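Putative L-alanine-DL-glutamate epimerase (Burkholderia xenovorans, PDB 3GO2) probably acts as a magnesium-dependent racemase or epimerase of the mandelate racemase/muconate lactonizing enzyme family. Local coordinates at residues Val62-Tyr73 with Ile88-Lys99. Residues are numbered along the deposited sequence; the frame is centred on the assembly and turned at random.
Sequences VMEHERFFAEAY and IGAIENALLDAK
Phe68 against Ile91 shows how segments 65-73 and 88-99, antiparallel and 10.1 Å apart at their closest axis approach, pack rings on aliphatic side chains. Phe68 lays one ring face on Ile91, whose CG2 is 3.5 Å from Phe68 CE2; from that same side Leu95 CD1 approaches obliquely, 3.7 Å from Phe68 CD2, and Ala72 CB lies over the opposite face. The other Leu95 methyl, CD2, turns to the carbonyl O of Val62, whose CG2 meets Ala98 CB at 3.5 Å. His65 CG sits between its own backbone N and carbonyl carbon (chi1 58°), which lays the imidazole over Leu96 CD2, a CH-pi contact 3.7 Å from the ring centroid, with its edge against Lys99 CD. Fully extended, Lys99 runs past this edge to give NZ to Met63 O, a 3.0 Å bond on a lone pair in the carbonyl plane; the same ammonium pairs with Glu109 of a second subunit. One water lies within hydrogen-bonding distance of His65 ND1, Glu66 OE1 and Glu92 OE2. Gln300 NE2 also binds both carboxylates, and this sharing probably offsets their closeness. At the far end Ile88 CG2 meets the Phe69 ring. The arrangement belongs to the enolase-superfamily N-terminal capping domain, in which helix 82-103 packs on the three-stranded antiparallel sheet and helix 65-76 alongside it.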
# COMPACT_ATOMS: atom_id res chain seq x y z
N VAL A 62 22.39 -7.92 -40.58
CA VAL A 62 21.03 -7.37 -40.72
C VAL A 62 19.99 -8.20 -39.97
O VAL A 62 18.91 -7.68 -39.59
CB VAL A 62 20.60 -7.26 -42.19
CG1 VAL A 62 20.33 -8.64 -42.79
CG2 VAL A 62 19.37 -6.35 -42.36
N MET A 63 20.31 -9.47 -39.74
CA MET A 63 19.36 -10.38 -39.09
C MET A 63 19.28 -10.16 -37.58
O MET A 63 18.27 -10.48 -36.95
CB MET A 63 19.76 -11.83 -39.37
CG MET A 63 19.95 -12.17 -40.84
SD MET A 63 18.48 -11.96 -41.92
CE MET A 63 17.76 -13.52 -41.68
N GLU A 64 20.31 -9.56 -37.00
CA GLU A 64 20.45 -9.51 -35.55
C GLU A 64 19.91 -8.18 -34.99
O GLU A 64 20.64 -7.35 -34.43
CB GLU A 64 21.93 -9.74 -35.17
CG GLU A 64 22.37 -11.17 -35.48
CD GLU A 64 23.82 -11.50 -35.24
OE1 GLU A 64 24.55 -10.69 -34.67
OE2 GLU A 64 24.22 -12.61 -35.67
N HIS A 65 18.61 -7.98 -35.13
CA HIS A 65 18.05 -6.70 -34.73
C HIS A 65 18.00 -6.53 -33.22
O HIS A 65 18.26 -5.42 -32.72
CB HIS A 65 16.70 -6.38 -35.42
CG HIS A 65 15.61 -7.40 -35.21
ND1 HIS A 65 14.77 -7.37 -34.12
CD2 HIS A 65 15.22 -8.46 -35.96
CE1 HIS A 65 13.89 -8.35 -34.23
NE2 HIS A 65 14.13 -9.03 -35.34
N GLU A 66 17.72 -7.59 -32.47
CA GLU A 66 17.70 -7.43 -31.02
C GLU A 66 19.12 -7.23 -30.46
O GLU A 66 19.30 -6.56 -29.44
CB GLU A 66 16.97 -8.59 -30.37
CG GLU A 66 16.74 -8.40 -28.94
CD GLU A 66 15.61 -7.45 -28.57
OE1 GLU A 66 15.09 -6.57 -29.33
OE2 GLU A 66 15.27 -7.56 -27.39
N ARG A 67 20.13 -7.78 -31.14
CA ARG A 67 21.52 -7.45 -30.78
C ARG A 67 21.77 -5.95 -30.94
O ARG A 67 22.35 -5.30 -30.04
CB ARG A 67 22.51 -8.23 -31.66
CG ARG A 67 23.98 -8.04 -31.27
CD ARG A 67 24.88 -8.13 -32.51
NE ARG A 67 24.61 -7.04 -33.45
CZ ARG A 67 24.96 -5.77 -33.28
NH1 ARG A 67 25.67 -5.38 -32.22
NH2 ARG A 67 24.62 -4.87 -34.19
N PHE A 68 21.39 -5.39 -32.08
CA PHE A 68 21.54 -3.94 -32.30
C PHE A 68 20.81 -3.16 -31.19
O PHE A 68 21.33 -2.19 -30.63
CB PHE A 68 21.04 -3.48 -33.67
CG PHE A 68 20.76 -1.99 -33.73
CD1 PHE A 68 21.79 -1.09 -33.82
CD2 PHE A 68 19.47 -1.52 -33.58
CE1 PHE A 68 21.55 0.28 -33.82
CE2 PHE A 68 19.21 -0.13 -33.57
CZ PHE A 68 20.26 0.76 -33.68
N PHE A 69 19.58 -3.55 -30.90
CA PHE A 69 18.81 -2.85 -29.89
C PHE A 69 19.54 -2.88 -28.55
O PHE A 69 19.67 -1.86 -27.86
CB PHE A 69 17.40 -3.41 -29.75
CG PHE A 69 16.60 -2.69 -28.71
CD1 PHE A 69 15.96 -1.49 -29.01
CD2 PHE A 69 16.54 -3.17 -27.43
CE1 PHE A 69 15.27 -0.81 -28.02
CE2 PHE A 69 15.89 -2.47 -26.44
CZ PHE A 69 15.24 -1.30 -26.74
N ALA A 70 20.00 -4.08 -28.16
CA ALA A 70 20.65 -4.26 -26.87
C ALA A 70 21.91 -3.41 -26.80
O ALA A 70 22.13 -2.73 -25.82
CB ALA A 70 20.99 -5.75 -26.61
N GLU A 71 22.67 -3.37 -27.89
CA GLU A 71 23.92 -2.59 -27.89
C GLU A 71 23.62 -1.09 -27.85
O GLU A 71 24.27 -0.32 -27.13
CB GLU A 71 24.73 -2.92 -29.14
CG GLU A 71 26.07 -2.17 -29.18
CD GLU A 71 26.91 -2.51 -30.41
OE1 GLU A 71 26.36 -2.75 -31.48
OE2 GLU A 71 28.14 -2.51 -30.29
N ALA A 72 22.64 -0.68 -28.64
CA ALA A 72 22.24 0.72 -28.70
C ALA A 72 21.74 1.23 -27.35
O ALA A 72 22.04 2.33 -26.97
CB ALA A 72 21.19 0.96 -29.80
N TYR A 73 20.96 0.40 -26.66
CA TYR A 73 20.45 0.76 -25.34
C TYR A 73 21.62 0.95 -24.39
O TYR A 73 21.64 1.93 -23.63
CB TYR A 73 19.53 -0.35 -24.86
CG TYR A 73 18.92 -0.03 -23.50
CD1 TYR A 73 18.15 1.10 -23.32
CD2 TYR A 73 19.12 -0.86 -22.42
CE1 TYR A 73 17.57 1.40 -22.06
CE2 TYR A 73 18.57 -0.56 -21.17
CZ TYR A 73 17.80 0.55 -21.01
OH TYR A 73 17.25 0.81 -19.78
N ILE A 88 16.58 4.91 -32.18
CA ILE A 88 16.75 3.47 -32.08
C ILE A 88 15.56 2.74 -32.73
O ILE A 88 15.74 1.78 -33.49
CB ILE A 88 16.91 3.07 -30.60
CG1 ILE A 88 18.25 3.59 -30.08
CG2 ILE A 88 16.82 1.55 -30.44
CD1 ILE A 88 18.44 3.38 -28.57
N GLY A 89 14.35 3.23 -32.46
CA GLY A 89 13.11 2.65 -33.03
C GLY A 89 13.07 2.72 -34.53
O GLY A 89 12.64 1.78 -35.21
N ALA A 90 13.50 3.85 -35.07
CA ALA A 90 13.53 4.03 -36.53
C ALA A 90 14.50 3.06 -37.20
O ALA A 90 14.22 2.47 -38.29
CB ALA A 90 13.92 5.47 -36.86
N ILE A 91 15.66 2.87 -36.57
CA ILE A 91 16.62 1.90 -37.10
C ILE A 91 16.06 0.48 -36.99
O ILE A 91 16.19 -0.30 -37.92
CB ILE A 91 17.98 2.03 -36.45
CG1 ILE A 91 18.58 3.40 -36.79
CG2 ILE A 91 18.90 0.87 -36.87
CD1 ILE A 91 19.93 3.69 -36.05
N GLU A 92 15.44 0.15 -35.86
CA GLU A 92 14.80 -1.14 -35.68
C GLU A 92 13.82 -1.42 -36.79
O GLU A 92 13.78 -2.52 -37.34
CB GLU A 92 14.11 -1.21 -34.31
CG GLU A 92 13.32 -2.52 -34.14
CD GLU A 92 12.94 -2.78 -32.71
OE1 GLU A 92 11.74 -2.66 -32.38
OE2 GLU A 92 13.85 -3.12 -31.95
N ASN A 93 13.01 -0.43 -37.13
CA ASN A 93 11.99 -0.64 -38.11
C ASN A 93 12.58 -0.84 -39.51
O ASN A 93 12.03 -1.58 -40.29
CB ASN A 93 10.95 0.46 -38.06
CG ASN A 93 10.03 0.30 -36.90
OD1 ASN A 93 9.85 -0.83 -36.39
ND2 ASN A 93 9.39 1.39 -36.48
N ALA A 94 13.73 -0.23 -39.80
CA ALA A 94 14.40 -0.45 -41.09
C ALA A 94 15.05 -1.83 -41.11
O ALA A 94 15.02 -2.51 -42.12
CB ALA A 94 15.44 0.66 -41.36
N LEU A 95 15.59 -2.25 -39.96
CA LEU A 95 16.17 -3.60 -39.82
C LEU A 95 15.08 -4.65 -40.06
O LEU A 95 15.31 -5.65 -40.75
CB LEU A 95 16.82 -3.78 -38.45
CG LEU A 95 18.20 -3.20 -38.21
CD1 LEU A 95 18.57 -3.18 -36.73
CD2 LEU A 95 19.22 -4.04 -38.98
N LEU A 96 13.90 -4.45 -39.48
CA LEU A 96 12.83 -5.44 -39.66
C LEU A 96 12.42 -5.55 -41.12
O LEU A 96 12.26 -6.65 -41.64
CB LEU A 96 11.62 -5.09 -38.80
CG LEU A 96 11.80 -5.26 -37.29
CD1 LEU A 96 10.63 -4.55 -36.59
CD2 LEU A 96 11.89 -6.76 -36.89
N ASP A 97 12.27 -4.41 -41.78
CA ASP A 97 11.92 -4.41 -43.20
C ASP A 97 12.95 -5.22 -44.01
O ASP A 97 12.62 -6.06 -44.88
CB ASP A 97 11.87 -2.98 -43.73
CG ASP A 97 11.20 -2.88 -45.08
OD1 ASP A 97 10.24 -3.64 -45.35
OD2 ASP A 97 11.64 -2.01 -45.89
N ALA A 98 14.23 -4.94 -43.75
CA ALA A 98 15.32 -5.60 -44.48
C ALA A 98 15.36 -7.11 -44.21
O ALA A 98 15.58 -7.92 -45.12
CB ALA A 98 16.66 -4.94 -44.16
N LYS A 99 15.12 -7.48 -42.97
CA LYS A 99 15.08 -8.88 -42.59
C LYS A 99 13.91 -9.61 -43.26
O LYS A 99 14.10 -10.69 -43.81
CB LYS A 99 14.99 -9.03 -41.09
CG LYS A 99 15.01 -10.48 -40.62
CD LYS A 99 15.22 -10.59 -39.11
CE LYS A 99 15.45 -12.01 -38.65
NZ LYS A 99 15.87 -12.20 -37.20
O HOH W 1 16.52 -7.35 -38.60
O HOH W 2 15.00 -5.67 -31.93
O HOH W 3 13.64 -11.90 -35.71
O HOH W 4 16.50 -3.21 -33.38